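Local coordinates for protein Cif-like 1 (Burkholderia cenocepacia, PDB 7JQY) that probably hydrolyses epoxides as a Cif-like enzyme of the alpha/beta hydrolase fold that assembles into octamers, at residues G171-R176 / A223-Y228; M145-V150 / H284-E289; P151-W156 / A267-L272; I117-R122 / T138-L143. The protein carries 1 engineered substitution. One frame throughout, in Å; residues are numbered along the deposited sequence.

Contact 1. Residues G171-R176 / A223-Y228; sequences GLHQQR and AGFELY
An aromatic cluster of His-173, Phe-225 and Tyr-228 ties together two helices, 169-173 and 220-229, of the mostly helical region between strands 140-146 and 250-255, the cap of many alpha/beta hydrolases. His-173 is in the middle. Over the centre of one face of its imidazole stands Phe-225 CE1, 3.4 Å from His-173 CD2, with the two ring planes inclined at 46°. Its other neighbour is met edge-on: the ND1 edge of the imidazole points at the middle of the Tyr-228 face, a T-shaped pair with planes at 88° and His-173 ND1 3.7 Å from Tyr-228 CE2. A hydrogen bond between His-173 NE2 and the hydroxyl of Tyr-190 further fixes the rotation of the imidazole.

Polar groups close the contact beyond the rings. The extended Gln-174 side chain gives its amide N-H to a main-chain carbonyl, NE2 to Tyr-228 O at 3.1 Å, with the oxygen lying in the amide plane. Arg-176 holds the Glu-226 carboxylate side-on, and Leu-93 of a neighbouring subunit packs on Glu-226. A bend at chi2 (-68°) turns this carboxylate back to Arg-176, although the CB of Glu-226 points away, and the two flat groups are nearly coplanar. Glu-226 OE2 is shared with Arg-229. Both carboxylate oxygens use their syn lone pairs, OE2 taking Arg-176 NE at 3.1 Å and OE1 taking Arg-176 NH2 at 3.2 Å.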
loop_
_atom_site.group_PDB
_atom_site.type_symbol
_atom_site.label_atom_id
_atom_site.label_comp_id
_atom_site.label_asym_id
_atom_site.label_seq_id
_atom_site.Cartn_x
_atom_site.Cartn_y
_atom_site.Cartn_z
ATOM N N GLY B 171 -6.169 4.488 27.317
ATOM C CA GLY B 171 -6.197 5.784 26.657
ATOM C C GLY B 171 -6.393 5.677 25.154
ATOM O O GLY B 171 -7.298 6.296 24.590
ATOM N N LEU B 172 -5.538 4.896 24.484
ATOM C CA LEU B 172 -5.619 4.780 23.031
ATOM C C LEU B 172 -6.978 4.254 22.598
ATOM O O LEU B 172 -7.606 4.800 21.688
ATOM C CB LEU B 172 -4.504 3.873 22.506
ATOM C CG LEU B 172 -4.666 3.483 21.034
ATOM C CD1 LEU B 172 -4.545 4.706 20.139
ATOM C CD2 LEU B 172 -3.668 2.407 20.615
ATOM N N HIS B 173 -7.445 3.180 23.234
ATOM C CA HIS B 173 -8.717 2.596 22.838
ATOM C C HIS B 173 -9.862 3.572 23.036
ATOM O O HIS B 173 -10.883 3.477 22.347
ATOM C CB HIS B 173 -8.970 1.313 23.619
ATOM C CG HIS B 173 -8.075 0.188 23.215
ATOM N ND1 HIS B 173 -8.281 -1.109 23.627
ATOM C CD2 HIS B 173 -6.967 0.168 22.435
ATOM C CE1 HIS B 173 -7.335 -1.882 23.123
ATOM N NE2 HIS B 173 -6.528 -1.132 22.394
ATOM N N GLN B 174 -9.711 4.531 23.943
ATOM C CA GLN B 174 -10.781 5.487 24.173
ATOM C C GLN B 174 -10.754 6.655 23.199
ATOM O O GLN B 174 -11.643 7.506 23.270
ATOM C CB GLN B 174 -10.733 5.997 25.616
ATOM C CG GLN B 174 -11.354 5.040 26.614
ATOM C CD GLN B 174 -11.050 5.425 28.057
ATOM O OE1 GLN B 174 -10.184 6.251 28.314
ATOM N NE2 GLN B 174 -11.748 4.807 28.997
ATOM N N GLN B 175 -9.790 6.706 22.280
ATOM C CA GLN B 175 -9.739 7.746 21.249
ATOM C C GLN B 175 -10.571 7.311 20.036
ATOM O O GLN B 175 -10.120 6.518 19.203
ATOM C CB GLN B 175 -8.292 8.032 20.857
ATOM C CG GLN B 175 -7.370 8.348 22.039
ATOM C CD GLN B 175 -7.945 9.403 22.974
ATOM O OE1 GLN B 175 -8.080 10.572 22.602
ATOM N NE2 GLN B 175 -8.305 8.991 24.186
ATOM N N ARG B 176 -11.784 7.851 19.919
ATOM C CA ARG B 176 -12.661 7.480 18.816
ATOM C C ARG B 176 -12.027 7.865 17.484
ATOM O O ARG B 176 -11.504 8.971 17.328
ATOM C CB ARG B 176 -14.028 8.151 18.975
ATOM C CG ARG B 176 -15.099 7.640 17.983
ATOM C CD ARG B 176 -16.502 8.041 18.398
ATOM N NE ARG B 176 -17.032 7.214 19.480
ATOM C CZ ARG B 176 -17.174 7.634 20.734
ATOM N NH1 ARG B 176 -16.822 8.871 21.062
ATOM N NH2 ARG B 176 -17.672 6.827 21.660
ATOM N N ALA B 223 -16.329 -1.698 17.355
ATOM C CA ALA B 223 -17.179 -2.250 18.399
ATOM C C ALA B 223 -16.357 -2.637 19.618
ATOM O O ALA B 223 -16.798 -2.452 20.759
ATOM C CB ALA B 223 -17.944 -3.461 17.874
ATOM N N GLY B 224 -15.174 -3.205 19.397
ATOM C CA GLY B 224 -14.314 -3.544 20.526
ATOM C C GLY B 224 -13.883 -2.323 21.318
ATOM O O GLY B 224 -13.932 -2.324 22.546
ATOM N N PHE B 225 -13.531 -1.236 20.622
ATOM C CA PHE B 225 -13.057 -0.038 21.310
ATOM C C PHE B 225 -14.179 0.685 22.045
ATOM O O PHE B 225 -13.914 1.398 23.020
ATOM C CB PHE B 225 -12.379 0.907 20.319
ATOM C CG PHE B 225 -11.096 0.369 19.760
ATOM C CD1 PHE B 225 -10.295 -0.472 20.520
ATOM C CD2 PHE B 225 -10.698 0.689 18.469
ATOM C CE1 PHE B 225 -9.106 -0.975 20.006
ATOM C CE2 PHE B 225 -9.522 0.185 17.946
ATOM C CZ PHE B 225 -8.723 -0.648 18.718
ATOM N N GLU B 226 -15.423 0.548 21.575
ATOM C CA GLU B 226 -16.562 1.145 22.262
ATOM C C GLU B 226 -16.817 0.510 23.626
ATOM O O GLU B 226 -17.448 1.140 24.485
ATOM C CB GLU B 226 -17.821 1.025 21.396
ATOM C CG GLU B 226 -17.787 1.846 20.108
ATOM C CD GLU B 226 -17.813 3.346 20.351
ATOM O OE1 GLU B 226 -18.411 3.778 21.360
ATOM O OE2 GLU B 226 -17.236 4.097 19.535
ATOM N N LEU B 227 -16.357 -0.723 23.843
ATOM C CA LEU B 227 -16.399 -1.279 25.189
ATOM C C LEU B 227 -15.568 -0.431 26.142
ATOM O O LEU B 227 -15.993 -0.152 27.269
ATOM C CB LEU B 227 -15.874 -2.715 25.191
ATOM C CG LEU B 227 -16.510 -3.696 24.210
ATOM C CD1 LEU B 227 -15.646 -4.954 24.027
ATOM C CD2 LEU B 227 -17.862 -4.046 24.747
ATOM N N TYR B 228 -14.392 0.011 25.683
ATOM C CA TYR B 228 -13.495 0.853 26.468
ATOM C C TYR B 228 -13.988 2.293 26.542
ATOM O O TYR B 228 -13.754 2.979 27.543
ATOM C CB TYR B 228 -12.086 0.805 25.869
ATOM C CG TYR B 228 -11.424 -0.560 25.976
ATOM C CD1 TYR B 228 -10.476 -0.814 26.955
ATOM C CD2 TYR B 228 -11.749 -1.591 25.095
ATOM C CE1 TYR B 228 -9.873 -2.051 27.069
ATOM C CE2 TYR B 228 -11.147 -2.833 25.196
ATOM C CZ TYR B 228 -10.207 -3.056 26.190
ATOM O OH TYR B 228 -9.603 -4.283 26.309
#

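Contact 2. Residues M145-V150 / H284-E289; sequences MLDVPV and HWLPDE
Asp-147 reaches from the end of strand 140-146 to the backbone of His-284 and Leu-286. Its CB lies 3.5 Å from His-284 O, and CG comes closer still, 3.1 Å from that same carbonyl oxygen. Two acceptors therefore sit side by side, and Arg-122 reconciles them: its NE makes a salt bridge to Asp-147 OD2 while its NH2 bonds to His-284 O. At the tip both OD1 and OD2 touch Leu-286 CB, at 3.4 Å each. OD1 also meets CG and CD1 of that leucine, while OD2 accepts a weak hydrogen bond from Leu-286 N at 3.3 Å, in the first turn of helix 286-289.

That helix has Trp-285 as its N-cap residue, and Trp-285 N in turn gives its hydrogen to Glu-289 OE2 at 2.9 Å. Next along the chain, Val-148 puts CG2 3.5 Å from His-284 CE1, obliquely to the imidazole. With CG anti to the backbone N (chi1 -170°), the His-284 ring swings to this side; its ND1 finds its polar partner in Ser-258.

The loop holding His-284 follows the last strand of the sheet, a position consistent with the triad histidine of this fold, though here that role is inferred. Asp-147 sits just past strand 140-146, with Arg-122 of the neighbouring strand 117-122 beside its carboxylate and the start of helix 286-289 across from it.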
loop_
_atom_site.group_PDB
_atom_site.type_symbol
_atom_site.label_atom_id
_atom_site.label_comp_id
_atom_site.label_asym_id
_atom_site.label_seq_id
_atom_site.Cartn_x
_atom_site.Cartn_y
_atom_site.Cartn_z
ATOM N N MET B 145 -15.100 -15.613 38.296
ATOM C CA MET B 145 -14.516 -14.361 37.827
ATOM C C MET B 145 -13.027 -14.557 37.566
ATOM O O MET B 145 -12.272 -14.887 38.489
ATOM C CB MET B 145 -14.752 -13.254 38.857
ATOM C CG MET B 145 -16.241 -13.012 39.140
ATOM S SD MET B 145 -16.538 -11.656 40.293
ATOM C CE MET B 145 -16.863 -10.327 39.139
ATOM N N LEU B 146 -12.595 -14.306 36.327
ATOM C CA LEU B 146 -11.244 -14.647 35.891
ATOM C C LEU B 146 -10.454 -13.411 35.478
ATOM O O LEU B 146 -10.964 -12.550 34.751
ATOM C CB LEU B 146 -11.265 -15.626 34.710
ATOM C CG LEU B 146 -12.087 -16.917 34.740
ATOM C CD1 LEU B 146 -11.691 -17.797 33.550
ATOM C CD2 LEU B 146 -11.915 -17.670 36.041
ATOM N N ASP B 147 -9.207 -13.347 35.946
ATOM C CA ASP B 147 -8.108 -12.611 35.321
ATOM C C ASP B 147 -8.106 -11.094 35.497
ATOM O O ASP B 147 -7.029 -10.501 35.638
ATOM C CB ASP B 147 -8.061 -12.951 33.822
ATOM C CG ASP B 147 -7.737 -14.414 33.577
ATOM O OD1 ASP B 147 -6.973 -14.985 34.376
ATOM O OD2 ASP B 147 -8.254 -15.007 32.600
ATOM N N VAL B 148 -9.268 -10.451 35.464
ATOM C CA VAL B 148 -9.329 -8.990 35.382
ATOM C C VAL B 148 -10.246 -8.432 36.467
ATOM O O VAL B 148 -11.297 -9.030 36.750
ATOM C CB VAL B 148 -9.807 -8.553 33.981
ATOM C CG1 VAL B 148 -9.940 -7.032 33.866
ATOM C CG2 VAL B 148 -8.864 -9.082 32.916
ATOM N N PRO B 149 -9.894 -7.319 37.111
ATOM C CA PRO B 149 -10.840 -6.658 38.020
ATOM C C PRO B 149 -11.910 -5.890 37.257
ATOM O O PRO B 149 -11.690 -5.417 36.140
ATOM C CB PRO B 149 -9.951 -5.694 38.807
ATOM C CG PRO B 149 -8.842 -5.365 37.827
ATOM C CD PRO B 149 -8.578 -6.650 37.091
ATOM N N VAL B 150 -13.069 -5.730 37.893
ATOM C CA VAL B 150 -14.183 -5.036 37.244
ATOM C C VAL B 150 -14.176 -3.577 37.680
ATOM O O VAL B 150 -13.627 -3.250 38.742
ATOM C CB VAL B 150 -15.539 -5.707 37.534
ATOM C CG1 VAL B 150 -15.471 -7.199 37.263
ATOM C CG2 VAL B 150 -16.007 -5.433 38.944
ATOM N N HIS B 284 -1.845 -13.827 31.987
ATOM C CA HIS B 284 -3.111 -13.114 31.985
ATOM C C HIS B 284 -4.244 -13.905 31.345
ATOM O O HIS B 284 -5.410 -13.621 31.638
ATOM C CB HIS B 284 -2.927 -11.783 31.253
ATOM C CG HIS B 284 -4.088 -10.846 31.368
ATOM N ND1 HIS B 284 -4.387 -10.167 32.531
ATOM C CD2 HIS B 284 -5.010 -10.456 30.456
ATOM C CE1 HIS B 284 -5.447 -9.402 32.331
ATOM N NE2 HIS B 284 -5.848 -9.564 31.081
ATOM N N TRP B 285 -3.940 -14.892 30.502
ATOM C CA TRP B 285 -4.948 -15.558 29.663
ATOM C C TRP B 285 -5.206 -16.969 30.182
ATOM O O TRP B 285 -4.749 -17.954 29.606
ATOM C CB TRP B 285 -4.495 -15.590 28.192
ATOM C CG TRP B 285 -3.879 -14.305 27.712
ATOM C CD1 TRP B 285 -2.543 -14.047 27.534
ATOM C CD2 TRP B 285 -4.575 -13.110 27.333
ATOM N NE1 TRP B 285 -2.373 -12.767 27.066
ATOM C CE2 TRP B 285 -3.602 -12.170 26.935
ATOM C CE3 TRP B 285 -5.927 -12.745 27.288
ATOM C CZ2 TRP B 285 -3.936 -10.878 26.511
ATOM C CZ3 TRP B 285 -6.259 -11.463 26.864
ATOM C CH2 TRP B 285 -5.263 -10.543 26.486
ATOM N N LEU B 286 -5.994 -17.061 31.250
ATOM C CA LEU B 286 -6.204 -18.351 31.903
ATOM C C LEU B 286 -6.739 -19.425 30.966
ATOM O O LEU B 286 -6.175 -20.533 30.960
ATOM C CB LEU B 286 -7.107 -18.170 33.130
ATOM C CG LEU B 286 -6.431 -18.525 34.458
ATOM C CD1 LEU B 286 -7.430 -18.424 35.600
ATOM C CD2 LEU B 286 -5.804 -19.917 34.403
ATOM N N PRO B 287 -7.798 -19.194 30.172
ATOM C CA PRO B 287 -8.270 -20.266 29.274
ATOM C C PRO B 287 -7.251 -20.682 28.224
ATOM O O PRO B 287 -7.253 -21.846 27.807
ATOM C CB PRO B 287 -9.532 -19.663 28.635
ATOM C CG PRO B 287 -9.971 -18.601 29.580
ATOM C CD PRO B 287 -8.694 -18.024 30.133
ATOM N N ASP B 288 -6.399 -19.768 27.753
ATOM C CA ASP B 288 -5.370 -20.150 26.786
ATOM C C ASP B 288 -4.184 -20.828 27.454
ATOM O O ASP B 288 -3.630 -21.793 26.911
ATOM C CB ASP B 288 -4.878 -18.926 26.009
ATOM C CG ASP B 288 -5.936 -18.347 25.097
ATOM O OD1 ASP B 288 -6.233 -18.971 24.048
ATOM O OD2 ASP B 288 -6.469 -17.269 25.430
ATOM N N GLU B 289 -3.760 -20.324 28.614
ATOM C CA GLU B 289 -2.480 -20.725 29.183
ATOM C C GLU B 289 -2.578 -21.976 30.043
ATOM O O GLU B 289 -1.747 -22.876 29.918
ATOM C CB GLU B 289 -1.894 -19.581 30.003
ATOM C CG GLU B 289 -1.492 -18.383 29.188
ATOM C CD GLU B 289 -0.835 -17.324 30.041
ATOM O OE1 GLU B 289 0.201 -17.630 30.692
ATOM O OE2 GLU B 289 -1.365 -16.193 30.061
#

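Contact 3. Residues P151-W156 / A267-L272; sequences PGTRIW and ARELAL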
loop_
_atom_site.group_PDB
_atom_site.type_symbol
_atom_site.label_atom_id
_atom_site.label_comp_id
_atom_site.label_asym_id
_atom_site.label_seq_id
_atom_site.Cartn_x
_atom_site.Cartn_y
_atom_site.Cartn_z
ATOM N N PRO B 151 -14.728 -2.665 36.883
ATOM C CA PRO B 151 -14.767 -1.259 37.294
ATOM C C PRO B 151 -15.528 -1.067 38.602
ATOM O O PRO B 151 -16.435 -1.829 38.943
ATOM C CB PRO B 151 -15.481 -0.564 36.131
ATOM C CG PRO B 151 -15.285 -1.491 34.950
ATOM C CD PRO B 151 -15.258 -2.873 35.521
ATOM N N GLY B 152 -15.135 -0.025 39.340
ATOM C CA GLY B 152 -15.730 0.316 40.607
ATOM C C GLY B 152 -14.986 -0.223 41.812
ATOM O O GLY B 152 -15.090 0.357 42.899
ATOM N N THR B 153 -14.239 -1.311 41.651
ATOM C CA THR B 153 -13.495 -1.842 42.778
ATOM C C THR B 153 -12.246 -0.997 43.022
ATOM O O THR B 153 -11.801 -0.242 42.157
ATOM C CB THR B 153 -13.119 -3.310 42.531
ATOM O OG1 THR B 153 -12.237 -3.413 41.403
ATOM C CG2 THR B 153 -14.369 -4.130 42.274
ATOM N N ARG B 154 -11.657 -1.144 44.214
ATOM C CA ARG B 154 -10.456 -0.357 44.478
ATOM C C ARG B 154 -9.254 -0.948 43.763
ATOM O O ARG B 154 -8.356 -0.203 43.360
ATOM C CB ARG B 154 -10.188 -0.218 45.978
ATOM C CG ARG B 154 -10.429 -1.446 46.824
ATOM C CD ARG B 154 -10.728 -1.024 48.254
ATOM N NE ARG B 154 -10.186 -1.960 49.231
ATOM C CZ ARG B 154 -8.956 -1.887 49.730
ATOM N NH1 ARG B 154 -8.545 -2.781 50.621
ATOM N NH2 ARG B 154 -8.132 -0.924 49.334
ATOM N N ILE B 155 -9.268 -2.256 43.498
ATOM C CA ILE B 155 -8.241 -2.827 42.635
ATOM C C ILE B 155 -8.289 -2.159 41.270
ATOM O O ILE B 155 -7.250 -1.842 40.677
ATOM C CB ILE B 155 -8.425 -4.352 42.514
ATOM C CG1 ILE B 155 -8.448 -5.008 43.893
ATOM C CG2 ILE B 155 -7.339 -4.958 41.644
ATOM C CD1 ILE B 155 -7.088 -5.019 44.603
ATOM N N TRP B 156 -9.498 -1.898 40.768
ATOM C CA TRP B 156 -9.641 -1.176 39.508
ATOM C C TRP B 156 -9.165 0.267 39.646
ATOM O O TRP B 156 -8.428 0.776 38.791
ATOM C CB TRP B 156 -11.102 -1.235 39.043
ATOM C CG TRP B 156 -11.420 -0.371 37.860
ATOM C CD1 TRP B 156 -11.757 0.953 37.874
ATOM C CD2 TRP B 156 -11.459 -0.779 36.484
ATOM N NE1 TRP B 156 -11.993 1.399 36.594
ATOM C CE2 TRP B 156 -11.817 0.355 35.721
ATOM C CE3 TRP B 156 -11.227 -1.991 35.824
ATOM C CZ2 TRP B 156 -11.942 0.311 34.327
ATOM C CZ3 TRP B 156 -11.354 -2.032 34.441
ATOM C CH2 TRP B 156 -11.707 -0.889 33.709
ATOM N N ALA B 267 -12.867 -9.535 44.129
ATOM C CA ALA B 267 -14.159 -10.201 44.230
ATOM C C ALA B 267 -14.781 -10.025 45.608
ATOM O O ALA B 267 -16.013 -10.016 45.732
ATOM C CB ALA B 267 -14.011 -11.688 43.912
ATOM N N ARG B 268 -13.955 -9.889 46.651
ATOM C CA ARG B 268 -14.495 -9.778 47.998
ATOM C C ARG B 268 -15.146 -8.432 48.251
ATOM O O ARG B 268 -15.921 -8.309 49.205
ATOM C CB ARG B 268 -13.399 -10.016 49.032
ATOM C CG ARG B 268 -12.980 -11.456 49.157
ATOM C CD ARG B 268 -12.088 -11.621 50.354
ATOM N NE ARG B 268 -11.681 -13.004 50.549
ATOM C CZ ARG B 268 -10.416 -13.388 50.661
ATOM N NH1 ARG B 268 -9.439 -12.485 50.595
ATOM N NH2 ARG B 268 -10.128 -14.672 50.838
ATOM N N GLU B 269 -14.881 -7.430 47.411
ATOM C CA GLU B 269 -15.650 -6.196 47.493
ATOM C C GLU B 269 -17.019 -6.320 46.842
ATOM O O GLU B 269 -17.868 -5.448 47.068
ATOM C CB GLU B 269 -14.914 -5.029 46.827
ATOM C CG GLU B 269 -13.410 -5.135 46.780
ATOM C CD GLU B 269 -12.789 -3.987 45.998
ATOM O OE1 GLU B 269 -11.694 -4.176 45.416
ATOM O OE2 GLU B 269 -13.406 -2.899 45.956
ATOM N N LEU B 270 -17.266 -7.392 46.081
ATOM C CA LEU B 270 -18.487 -7.519 45.295
ATOM C C LEU B 270 -19.458 -8.553 45.824
ATOM O O LEU B 270 -20.650 -8.468 45.522
ATOM C CB LEU B 270 -18.155 -7.917 43.848
ATOM C CG LEU B 270 -17.015 -7.244 43.093
ATOM C CD1 LEU B 270 -16.607 -8.090 41.914
ATOM C CD2 LEU B 270 -17.460 -5.910 42.608
ATOM N N ALA B 271 -18.982 -9.530 46.591
ATOM C CA ALA B 271 -19.815 -10.649 46.995
ATOM C C ALA B 271 -19.438 -11.092 48.402
ATOM O O ALA B 271 -18.321 -10.868 48.868
ATOM C CB ALA B 271 -19.690 -11.820 46.010
ATOM N N LEU B 272 -20.398 -11.726 49.071
ATOM C CA LEU B 272 -20.214 -12.197 50.437
ATOM C C LEU B 272 -19.578 -13.574 50.510
ATOM O O LEU B 272 -18.771 -13.829 51.411
ATOM C CB LEU B 272 -21.567 -12.231 51.154
ATOM C CG LEU B 272 -22.425 -10.974 51.019
ATOM C CD1 LEU B 272 -23.910 -11.317 51.058
ATOM C CD2 LEU B 272 -22.075 -9.979 52.119
#
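Glu-269 supplies the hydrogen bonds between 151-156 and 267-272. Its carboxylate receives Arg-154 N, mainly on OE2, at 3.0 Å and 159° and through the syn lone pair; the second branch of this fork, from Arg-154 N to OE1 at 3.3 Å, is weak. Beyond CG the glutamate chain is extended (chi2 175°), which carries the carboxylate across to the first turn of helix 154-161. A negative group there would probably be favoured by the helix dipole. The same turn is capped from within by Thr-153, whose OG1 accepts from Trp-156 N at 3.2 Å and also bonds to Val-150 O.

Helix 154-161 is the first helix after strand 140-146, on the way into the probable cap, whereas helix 262-268 follows strand 250-255 of the core. The contact joins the first turn of helix 154-161 to the residues around the end of helix 262-268.

Van der Waals contacts fill in around the carboxylate. Thr-153 CB lies 3.3 Å from Glu-269 OE1, and Arg-154 CG is equally close to that oxygen, while Ile-155 CG1 approaches it at 3.7 Å. The apolar part is Thr-153 CG2 against Leu-270 CD2 at 3.6 Å, the two side chains crossing at about a right angle, with Met-242 touching both.

The charged groups stay apart: Arg-154 NE is 4.7 Å from Glu-269 OE1, and the arginine's NH2 makes a long, weak ion pair with Glu-158.

Contact 4. Residues I117-R122 / T138-L143; sequences IHLVGR and TEIVKL
Ile-117 and Leu-119 pair in parallel with Ile-140 and Leu-143, the two strands of a beta-alpha-beta unit whose connecting helix is 124-135. Val-141 N gives its hydrogen to Ile-117 O at 3.0 Å, and Leu-119 N bonds to Lys-142 O at the same length. Between these bonds the second strand spends one residue more than the first, a break in strand 140-146 centred on Val-141.

On the face of Ile-117 and Leu-119, Ile-140 CD1 fits between them, 3.7 Å from both Ile-117 CG1 and Leu-119 CD2. Tyr-132 and Ala-129 of helix 124-135 cover this layer; strand 117-122 runs on to what is probably the nucleophile elbow.

His-118 points to the other face, where Val-141 lies over one side of its imidazole and Glu-49 bonds to NE2. Lys-142 runs alongside, its NZ bonded to Phe-301 O, and its CB meets the ring edge in plane, 3.7 Å from His-118 ND1.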
loop_
_atom_site.group_PDB
_atom_site.type_symbol
_atom_site.label_atom_id
_atom_site.label_comp_id
_atom_site.label_asym_id
_atom_site.label_seq_id
_atom_site.Cartn_x
_atom_site.Cartn_y
_atom_site.Cartn_z
ATOM N N ILE B 117 -28.419 -20.321 35.414
ATOM C CA ILE B 117 -27.194 -20.625 34.682
ATOM C C ILE B 117 -26.025 -20.512 35.648
ATOM O O ILE B 117 -26.090 -19.784 36.643
ATOM C CB ILE B 117 -26.965 -19.662 33.497
ATOM C CG1 ILE B 117 -26.814 -18.239 34.038
ATOM C CG2 ILE B 117 -28.104 -19.755 32.477
ATOM C CD1 ILE B 117 -26.365 -17.226 33.034
ATOM N N HIS B 118 -24.973 -21.275 35.380
ATOM C CA HIS B 118 -23.653 -20.973 35.918
ATOM C C HIS B 118 -22.976 -20.027 34.937
ATOM O O HIS B 118 -23.201 -20.113 33.723
ATOM C CB HIS B 118 -22.824 -22.243 36.091
ATOM C CG HIS B 118 -23.476 -23.273 36.960
ATOM N ND1 HIS B 118 -23.349 -23.282 38.334
ATOM C CD2 HIS B 118 -24.277 -24.321 36.652
ATOM C CE1 HIS B 118 -24.031 -24.299 38.832
ATOM N NE2 HIS B 118 -24.602 -24.946 37.832
ATOM N N LEU B 119 -22.178 -19.102 35.459
ATOM C CA LEU B 119 -21.682 -17.991 34.659
ATOM C C LEU B 119 -20.183 -17.828 34.869
ATOM O O LEU B 119 -19.726 -17.673 36.009
ATOM C CB LEU B 119 -22.430 -16.699 35.006
ATOM C CG LEU B 119 -22.286 -15.515 34.055
ATOM C CD1 LEU B 119 -22.504 -15.941 32.609
ATOM C CD2 LEU B 119 -23.238 -14.393 34.458
ATOM N N VAL B 120 -19.429 -17.837 33.769
ATOM C CA VAL B 120 -17.979 -17.681 33.767
ATOM C C VAL B 120 -17.607 -16.525 32.846
ATOM O O VAL B 120 -18.058 -16.476 31.696
ATOM C CB VAL B 120 -17.275 -18.966 33.296
ATOM C CG1 VAL B 120 -15.753 -18.831 33.469
ATOM C CG2 VAL B 120 -17.829 -20.182 34.021
ATOM N N GLY B 121 -16.782 -15.612 33.336
ATOM C CA GLY B 121 -16.357 -14.475 32.541
ATOM C C GLY B 121 -14.913 -14.111 32.811
ATOM O O GLY B 121 -14.369 -14.389 33.885
ATOM N N ARG B 122 -14.291 -13.485 31.810
ATOM C CA ARG B 122 -12.949 -12.924 31.934
ATOM C C ARG B 122 -12.880 -11.627 31.140
ATOM O O ARG B 122 -13.658 -11.406 30.206
ATOM C CB ARG B 122 -11.855 -13.908 31.466
ATOM C CG ARG B 122 -11.681 -14.033 29.953
ATOM C CD ARG B 122 -10.378 -14.756 29.602
ATOM N NE ARG B 122 -9.216 -14.055 30.135
ATOM C CZ ARG B 122 -8.711 -12.942 29.612
ATOM N NH1 ARG B 122 -9.265 -12.395 28.531
ATOM N NH2 ARG B 122 -7.659 -12.365 30.175
ATOM N N THR B 138 -31.079 -13.729 41.446
ATOM C CA THR B 138 -31.723 -15.031 41.606
ATOM C C THR B 138 -31.416 -15.955 40.434
ATOM O O THR B 138 -31.455 -17.182 40.584
ATOM C CB THR B 138 -33.231 -14.863 41.802
ATOM O OG1 THR B 138 -33.815 -14.294 40.626
ATOM C CG2 THR B 138 -33.512 -13.950 43.001
ATOM N N GLU B 139 -31.121 -15.385 39.264
ATOM C CA GLU B 139 -30.916 -16.153 38.044
ATOM C C GLU B 139 -29.494 -16.681 37.878
ATOM O O GLU B 139 -29.260 -17.497 36.982
ATOM C CB GLU B 139 -31.293 -15.303 36.822
ATOM C CG GLU B 139 -32.745 -14.863 36.840
ATOM C CD GLU B 139 -33.134 -14.026 35.639
ATOM O OE1 GLU B 139 -32.481 -14.157 34.578
ATOM O OE2 GLU B 139 -34.106 -13.240 35.756
ATOM N N ILE B 140 -28.549 -16.265 38.714
ATOM C CA ILE B 140 -27.169 -16.736 38.641
ATOM C C ILE B 140 -26.948 -17.698 39.799
ATOM O O ILE B 140 -26.892 -17.283 40.962
ATOM C CB ILE B 140 -26.164 -15.575 38.691
ATOM C CG1 ILE B 140 -26.373 -14.617 37.518
ATOM C CG2 ILE B 140 -24.733 -16.098 38.725
ATOM C CD1 ILE B 140 -26.404 -15.297 36.160
ATOM N N VAL B 141 -26.816 -18.987 39.482
ATOM C CA VAL B 141 -26.558 -19.993 40.511
ATOM C C VAL B 141 -25.173 -19.790 41.114
ATOM O O VAL B 141 -25.016 -19.655 42.332
ATOM C CB VAL B 141 -26.714 -21.406 39.924
ATOM C CG1 VAL B 141 -26.510 -22.460 40.996
ATOM C CG2 VAL B 141 -28.065 -21.557 39.285
ATOM N N LYS B 142 -24.149 -19.768 40.263
ATOM C CA LYS B 142 -22.770 -19.552 40.679
ATOM C C LYS B 142 -22.081 -18.687 39.634
ATOM O O LYS B 142 -22.450 -18.698 38.454
ATOM C CB LYS B 142 -22.010 -20.875 40.859
ATOM C CG LYS B 142 -22.421 -21.669 42.087
ATOM C CD LYS B 142 -21.786 -23.046 42.090
ATOM C CE LYS B 142 -22.258 -23.863 43.278
ATOM N NZ LYS B 142 -21.953 -25.313 43.112
ATOM N N LEU B 143 -21.079 -17.935 40.078
ATOM C CA LEU B 143 -20.369 -16.985 39.232
ATOM C C LEU B 143 -18.869 -17.166 39.424
ATOM O O LEU B 143 -18.390 -17.211 40.562
ATOM C CB LEU B 143 -20.787 -15.550 39.572
ATOM C CG LEU B 143 -20.001 -14.417 38.926
ATOM C CD1 LEU B 143 -20.278 -14.370 37.429
ATOM C CD2 LEU B 143 -20.332 -13.088 39.594
#

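Contact 4 closes first along the chain, before the others open. Contacts 4 and 2 share strand 140-146 and lie with centres 16 Å apart; Arg-122, at the end of strand 117-122, connects them directly. Contact 3 follows strand 140-146, nested inside the loop closed by contact 2, and packs on it where Trp-156 meets Val-150 and Leu-270 meets Met-145. Contact 1 is nested inside the loops closed by contacts 2 and 3. It belongs wholly to the probable cap, its centre about 20 Å from that of contact 2 and 27 Å from that of contact 4, on the opposite side of the chain's centre from contact 4. Together they run from core sheet to cap, consistent with an active site between the two, as in related hydrolases.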